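Local atomic coordinates of imidazoleglycerol-phosphate dehydratase (Staphylococcus aureus subsp. aureus, PDB entry 2AE8), a protein that catalyses the dehydration of imidazoleglycerol phosphate to imidazoleacetol phosphate, the sixth step of histidine biosynthesis, using two manganese ions per subunit. Residues I56-G61 and H65-F70. Residues are numbered along the deposited sequence; the frame is centred on the assembly and turned at random.
Sequences INTGVG and HMLTLF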
# COMPACT_ATOMS: atom_id res chain seq x y z
N ILE B 56 54.78 -15.75 5.71
CA ILE B 56 53.82 -14.70 6.05
C ILE B 56 53.56 -14.60 7.55
O ILE B 56 52.98 -15.49 8.16
CB ILE B 56 52.52 -14.87 5.23
CG1 ILE B 56 52.83 -14.69 3.73
CG2 ILE B 56 51.46 -13.86 5.70
CD1 ILE B 56 51.95 -15.43 2.80
N ASN B 57 54.04 -13.52 8.14
CA ASN B 57 53.91 -13.28 9.57
C ASN B 57 53.35 -11.89 9.84
O ASN B 57 54.10 -10.97 10.20
CB ASN B 57 55.27 -13.45 10.26
CG ASN B 57 55.18 -13.30 11.77
OD1 ASN B 57 54.17 -13.66 12.38
ND2 ASN B 57 56.23 -12.77 12.38
N THR B 58 52.03 -11.75 9.65
CA THR B 58 51.36 -10.45 9.81
C THR B 58 51.01 -10.12 11.25
O THR B 58 50.76 -8.96 11.59
CB THR B 58 50.03 -10.39 9.02
OG1 THR B 58 49.08 -11.28 9.62
CG2 THR B 58 50.23 -10.78 7.55
N GLY B 59 50.95 -11.15 12.08
CA GLY B 59 50.45 -11.02 13.44
C GLY B 59 48.93 -11.10 13.53
O GLY B 59 48.35 -10.83 14.58
N VAL B 60 48.28 -11.47 12.41
CA VAL B 60 46.82 -11.62 12.36
C VAL B 60 46.57 -12.96 11.69
O VAL B 60 46.82 -13.12 10.49
CB VAL B 60 46.14 -10.50 11.54
CG1 VAL B 60 44.63 -10.68 11.51
CG2 VAL B 60 46.51 -9.12 12.07
N GLY B 61 46.10 -13.92 12.47
CA GLY B 61 45.95 -15.30 12.01
C GLY B 61 45.14 -15.45 10.73
O GLY B 61 45.56 -16.11 9.78
N HIS B 65 46.27 -16.67 6.68
CA HIS B 65 45.68 -17.70 5.83
C HIS B 65 45.29 -17.13 4.46
O HIS B 65 45.56 -17.75 3.42
CB HIS B 65 44.48 -18.37 6.50
CG HIS B 65 43.85 -19.46 5.67
ND1 HIS B 65 44.60 -20.45 5.05
CD2 HIS B 65 42.56 -19.73 5.37
CE1 HIS B 65 43.79 -21.26 4.39
NE2 HIS B 65 42.55 -20.85 4.56
N MSE B 66 44.67 -15.95 4.47
CA MSE B 66 44.21 -15.31 3.22
C MSE B 66 45.38 -14.93 2.28
O MSE B 66 45.32 -15.14 1.06
CB MSE B 66 43.34 -14.08 3.53
CG MSE B 66 41.97 -14.43 4.17
SE MSE B 66 40.86 -15.73 3.16
CE MSE B 66 41.20 -17.33 4.20
N LEU B 67 46.44 -14.36 2.85
CA LEU B 67 47.63 -14.00 2.06
C LEU B 67 48.37 -15.25 1.60
O LEU B 67 48.99 -15.25 0.55
CB LEU B 67 48.55 -13.05 2.83
CG LEU B 67 47.88 -11.71 3.19
CD1 LEU B 67 48.81 -10.78 3.97
CD2 LEU B 67 47.37 -11.04 1.92
N THR B 68 48.30 -16.33 2.37
CA THR B 68 48.85 -17.60 1.90
C THR B 68 48.07 -18.05 0.65
O THR B 68 48.67 -18.52 -0.32
CB THR B 68 48.84 -18.68 3.02
OG1 THR B 68 49.72 -18.25 4.06
CG2 THR B 68 49.29 -20.05 2.49
N LEU B 69 46.75 -17.87 0.68
CA LEU B 69 45.92 -18.17 -0.49
C LEU B 69 46.27 -17.29 -1.69
O LEU B 69 46.36 -17.77 -2.84
CB LEU B 69 44.43 -18.01 -0.12
CG LEU B 69 43.81 -19.20 0.61
CD1 LEU B 69 42.55 -18.77 1.33
CD2 LEU B 69 43.51 -20.38 -0.37
N PHE B 70 46.45 -16.00 -1.43
CA PHE B 70 46.87 -15.04 -2.44
C PHE B 70 48.16 -15.53 -3.14
O PHE B 70 48.24 -15.57 -4.37
CB PHE B 70 47.08 -13.67 -1.80
CG PHE B 70 47.75 -12.66 -2.71
CD1 PHE B 70 47.00 -11.88 -3.58
CD2 PHE B 70 49.14 -12.49 -2.68
CE1 PHE B 70 47.61 -10.94 -4.43
CE2 PHE B 70 49.77 -11.57 -3.51
CZ PHE B 70 49.01 -10.79 -4.40
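I56, in strand 55-57, reaches onto the flank of helix 61-74, where L67 and T68 receive it. From CB its side chain forks. The I56 CG2 branch lies 4.2 Å from L67 CB. The other branch runs through CG1, which lies anti to the carbonyl carbon (chi1 -64°), and ends in CD1. I56 CD1 rests on the helix backbone, 3.7 Å from L67 O, and lies 3.8 Å from T68 OG1. The side chains of I56 and L67 cross at about a right angle. Further along, T58 CG2 meets L67 CD1 at 3.9 Å, and L67 goes on to touch I80 and I97. The hydroxyl of T58 does other work. T58 OG1 accepts from V60 N at 2.9 Å, an ST turn just before the helix, and it is also hydrogen-bonded to N64 OD1. The first helical turn is then closed by H65 N, which donates to G61 O at 3.2 Å and 156°. T68 OG1 is bonded to N64 O. This is the strand-to-helix corner of a beta-alpha-beta unit that continues into strand 77-82. The H65 ring heads away from the corner to a magnesium ion, bound also by H187 and E191. Apolar contacts of I56 and T58 thus hold the strand and the following loop to the helix, while both threonine hydroxyls have hydrogen-bonding partners in N64. The same helix supplies H65 to the metal site.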